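Local coordinates for protein putative 4-Hydroxy-2-oxoglutarate aldolase / 2-dehydro-3-deoxyphosphogluconate aldolase (Yersinia enterocolitica, PDB 3LM7) that is a putative aldolase of the KDGP aldolase family, built on a TIM-barrel fold, at residues C16-A21 against A67-L72; A29-A34 against A62-A67. All coordinates share one frame; numbering follows the deposited sequence.

Contact 1: residues C16-A21 against A67-L72; sequences CLNVLA and ALSVGL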
# COMPACT_ATOMS: atom_id res chain seq x y z
N CYS A 16 -0.05 11.36 4.96
CA CYS A 16 0.47 12.69 4.61
C CYS A 16 -0.59 13.70 5.05
O CYS A 16 -1.77 13.55 4.74
CB CYS A 16 0.76 12.79 3.08
SG CYS A 16 1.55 14.38 2.64
N LEU A 17 -0.17 14.74 5.76
CA LEU A 17 -1.15 15.74 6.20
C LEU A 17 -1.57 16.58 5.02
O LEU A 17 -0.80 16.76 4.07
CB LEU A 17 -0.51 16.69 7.28
CG LEU A 17 0.03 15.97 8.50
CD1 LEU A 17 0.67 17.06 9.38
CD2 LEU A 17 -1.08 15.21 9.31
N ASN A 18 -2.74 17.20 5.10
CA ASN A 18 -3.12 18.24 4.19
C ASN A 18 -3.72 19.43 4.93
O ASN A 18 -4.77 19.29 5.59
CB ASN A 18 -4.07 17.62 3.08
CG ASN A 18 -4.38 18.55 1.89
OD1 ASN A 18 -4.50 18.06 0.70
ND2 ASN A 18 -4.62 19.82 2.14
N VAL A 19 -3.11 20.62 4.80
CA VAL A 19 -3.57 21.77 5.58
C VAL A 19 -3.45 22.92 4.66
O VAL A 19 -2.76 22.84 3.64
CB VAL A 19 -2.68 21.97 6.93
CG1 VAL A 19 -2.63 20.69 7.77
CG2 VAL A 19 -1.22 22.33 6.55
N LEU A 20 -4.13 24.02 4.96
CA LEU A 20 -4.11 25.19 4.08
C LEU A 20 -3.00 26.17 4.45
O LEU A 20 -2.64 26.28 5.61
CB LEU A 20 -5.45 25.95 4.21
CG LEU A 20 -6.68 25.15 3.79
CD1 LEU A 20 -7.95 26.01 3.96
CD2 LEU A 20 -6.56 24.51 2.33
N ALA A 21 -2.50 26.92 3.48
CA ALA A 21 -1.55 28.00 3.78
C ALA A 21 -2.28 29.32 3.76
O ALA A 21 -3.09 29.56 2.87
CB ALA A 21 -0.38 28.00 2.77
N ALA A 67 5.11 20.35 -2.77
CA ALA A 67 4.18 19.69 -1.84
C ALA A 67 2.92 20.53 -1.76
O ALA A 67 2.51 20.95 -0.69
CB ALA A 67 4.85 19.50 -0.50
N LEU A 68 2.29 20.71 -2.93
CA LEU A 68 1.19 21.61 -3.14
C LEU A 68 -0.07 20.76 -3.40
O LEU A 68 -0.01 19.77 -4.13
CB LEU A 68 1.51 22.46 -4.39
CG LEU A 68 0.36 23.33 -4.96
CD1 LEU A 68 -0.08 24.40 -4.06
CD2 LEU A 68 0.84 23.97 -6.31
N SER A 69 -1.20 21.17 -2.80
CA SER A 69 -2.52 20.59 -3.07
C SER A 69 -3.35 21.70 -3.68
O SER A 69 -3.64 22.73 -3.01
CB SER A 69 -3.16 20.18 -1.73
OG SER A 69 -4.46 19.70 -1.96
N VAL A 70 -3.75 21.53 -4.94
CA VAL A 70 -4.65 22.53 -5.59
C VAL A 70 -6.09 22.38 -5.04
O VAL A 70 -6.66 21.31 -5.16
CB VAL A 70 -4.65 22.34 -7.12
CG1 VAL A 70 -5.62 23.37 -7.76
CG2 VAL A 70 -3.18 22.47 -7.60
N GLY A 71 -6.62 23.45 -4.41
CA GLY A 71 -7.95 23.40 -3.82
C GLY A 71 -9.07 23.97 -4.66
O GLY A 71 -8.88 24.93 -5.41
N LEU A 72 -10.24 23.38 -4.54
CA LEU A 72 -11.46 24.04 -5.04
C LEU A 72 -11.82 25.27 -4.15
O LEU A 72 -12.05 26.32 -4.66
CB LEU A 72 -12.64 23.05 -5.00
CG LEU A 72 -12.44 21.76 -5.86
CD1 LEU A 72 -13.20 20.57 -5.20
CD2 LEU A 72 -12.84 21.99 -7.33
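Asn18 and Ser69 face each other across the inside of the parallel sheet, where strands 17-20 and 68-71 flank strand 38-43. Their CA atoms are 7.7 Å apart, and the polar ends of the two side chains bridge that gap. The amide oxygen does the touching: Asn18 OD1 lies 3.1 Å from Ser69 OG and 3.5 Å from Ser69 CB, while ND2 stays farther back. With CG opposite the backbone N (chi1 -170°), the Asn18 amide reaches across to the serine. Ser69 OG is also hydrogen-bonded to His94 ND1, which places the hydroxyl between the asparagine amide oxygen and the histidine. Asn18 also packs on His219.

This small buried contact is close at one point and loose around it. Toward the strand starts, Cys16 SG remains 6.9 Å from Ala67 CB. Toward the other end, where Leu20 and Ala21 are partly exposed, Leu20 CD2 comes no nearer than 6.3 Å to the other segment. Leu68 and Val70 instead turn to the outside, against helix 80-90. Residues on the inner side of the strands thus meet in the barrel interior while their neighbours pack outward under the helix layer, the division that marks a TIM barrel.

Contact 2: residues A29-A34 against A62-A67; sequences AIYQAA and ALIDNA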
# COMPACT_ATOMS: atom_id res chain seq x y z
N ALA A 29 6.61 27.69 6.71
CA ALA A 29 6.62 27.34 8.15
C ALA A 29 5.92 25.99 8.34
O ALA A 29 6.34 25.17 9.19
CB ALA A 29 5.87 28.43 8.91
N ILE A 30 4.80 25.81 7.62
CA ILE A 30 4.01 24.54 7.71
C ILE A 30 4.86 23.38 7.24
O ILE A 30 4.91 22.34 7.87
CB ILE A 30 2.74 24.61 6.77
CG1 ILE A 30 1.72 25.62 7.31
CG2 ILE A 30 2.22 23.21 6.51
CD1 ILE A 30 0.62 26.03 6.32
N TYR A 31 5.51 23.56 6.09
CA TYR A 31 6.33 22.50 5.48
C TYR A 31 7.49 22.12 6.40
O TYR A 31 7.79 20.93 6.60
CB TYR A 31 6.85 23.00 4.10
CG TYR A 31 7.52 21.94 3.30
CD1 TYR A 31 6.79 20.85 2.77
CD2 TYR A 31 8.87 22.03 3.02
CE1 TYR A 31 7.43 19.87 1.97
CE2 TYR A 31 9.51 21.09 2.24
CZ TYR A 31 8.80 20.01 1.73
OH TYR A 31 9.51 19.08 0.99
N GLN A 32 8.10 23.14 7.01
CA GLN A 32 9.10 22.87 8.00
C GLN A 32 8.55 22.07 9.16
O GLN A 32 9.15 21.09 9.57
CB GLN A 32 9.68 24.20 8.56
CG GLN A 32 10.81 23.91 9.60
CD GLN A 32 11.55 25.14 10.03
OE1 GLN A 32 10.94 26.16 10.37
NE2 GLN A 32 12.86 25.04 10.06
N ALA A 33 7.44 22.53 9.72
CA ALA A 33 6.90 21.95 10.97
C ALA A 33 6.46 20.50 10.75
O ALA A 33 6.58 19.63 11.63
CB ALA A 33 5.78 22.79 11.48
N ALA A 34 5.99 20.23 9.54
CA ALA A 34 5.64 18.83 9.21
C ALA A 34 6.83 17.95 8.82
O ALA A 34 6.62 16.75 8.49
CB ALA A 34 4.60 18.85 8.02
N ALA A 62 7.66 26.14 -5.47
CA ALA A 62 9.09 26.33 -5.41
C ALA A 62 9.55 26.42 -3.97
O ALA A 62 10.63 25.97 -3.64
CB ALA A 62 9.45 27.63 -6.16
N LEU A 63 8.72 26.96 -3.07
CA LEU A 63 9.14 27.09 -1.66
C LEU A 63 9.12 25.74 -0.95
O LEU A 63 9.83 25.55 0.06
CB LEU A 63 8.17 28.02 -0.90
CG LEU A 63 8.15 29.41 -1.48
CD1 LEU A 63 7.05 30.25 -0.81
CD2 LEU A 63 9.55 29.99 -1.15
N ILE A 64 8.29 24.82 -1.45
CA ILE A 64 7.95 23.63 -0.67
C ILE A 64 8.16 22.35 -1.44
O ILE A 64 7.46 21.36 -1.18
CB ILE A 64 6.50 23.73 -0.11
CG1 ILE A 64 5.46 23.85 -1.23
CG2 ILE A 64 6.33 24.93 0.86
CD1 ILE A 64 4.01 23.91 -0.70
N ASP A 65 9.10 22.34 -2.40
CA ASP A 65 9.47 21.14 -3.15
C ASP A 65 8.24 20.46 -3.80
O ASP A 65 8.20 19.25 -3.87
CB ASP A 65 10.14 20.06 -2.23
CG ASP A 65 11.35 20.61 -1.45
OD1 ASP A 65 11.89 21.62 -1.90
OD2 ASP A 65 11.70 20.04 -0.40
N ASN A 66 7.30 21.27 -4.28
CA ASN A 66 6.06 20.79 -4.97
C ASN A 66 4.99 20.14 -4.09
O ASN A 66 4.07 19.47 -4.60
CB ASN A 66 6.37 19.87 -6.13
CG ASN A 66 5.30 19.98 -7.22
OD1 ASN A 66 4.71 21.07 -7.41
ND2 ASN A 66 4.98 18.85 -7.87
N ALA A 67 5.11 20.35 -2.77
CA ALA A 67 4.18 19.69 -1.84
C ALA A 67 2.92 20.53 -1.76
O ALA A 67 2.51 20.95 -0.69
CB ALA A 67 4.85 19.50 -0.50
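Tyr31 and Asp65 meet because each first torsion turns its group into the gap between the segments: the tyrosine CG stands opposite its own backbone N (chi1 -171°), carrying the ring off helix 24-33, and the Asp65 CG lies opposite its carbonyl carbon (chi1 -54°), bringing the carboxylate back toward the ring's hydroxyl. Tyr31 OH donates to Asp65 OD2 at 2.8 Å. The oxygen is approached on its anti side, 34° out of the carboxylate plane, and the ring and carboxylate planes stand perpendicular.

Ile64 covers one face of the ring. Its CB sits over the face in a CH-pi contact, 4.2 Å from the centroid of the Tyr31 ring, and its CG2 packs 3.8 Å from Tyr31 CB at the root of the side chain. On that same face, shifted toward the rim, Ile64 O lies 3.5 Å from Tyr31 CZ. This carbonyl also accepts the bond from Ala67 N at 3.0 Å that closes the type I' turn 64-67. Ala67 CB, also buried, comes in obliquely, 3.6 Å from Tyr31 CE1. The hydroxyl end meets an exposed residue, whereas the root of the ring rests on buried Ile64.

At the corner of the turn, Asn66 ND2 bonds to Lys5 O and Gln91 O, and the backbone of Ala67 pairs with that of Val40. The tyrosine thus ties one outer helix to the tight turn linking helix 50-63 to strand 68-71, one of the alpha-to-beta connections that gather at the N-terminal end of the strands in a TIM barrel.

In the fold
The centres of contacts 1 and 2 are about 10 Å apart, contact 1 in the barrel interior, about 7 Å from the centre of the chain, and contact 2 in the outer layer, about 16 Å from it. Along the chain the order is 16-21, 29-34, 62-67, 67-72, so contact 2 is nested within the loop that contact 1 closes. Strand 17-20 leads into helix 24-33, and helix 50-63 into strand 68-71, with Ala67 shared by both contacts. Ile30 joins the two layers directly, its CG2 lying 3.6 Å from Val19 CG2. Together the contacts join strands 17-20 and 68-71, which flank strand 38-43, with helix 24-33 and the end of helix 50-63 in one sector of the barrel.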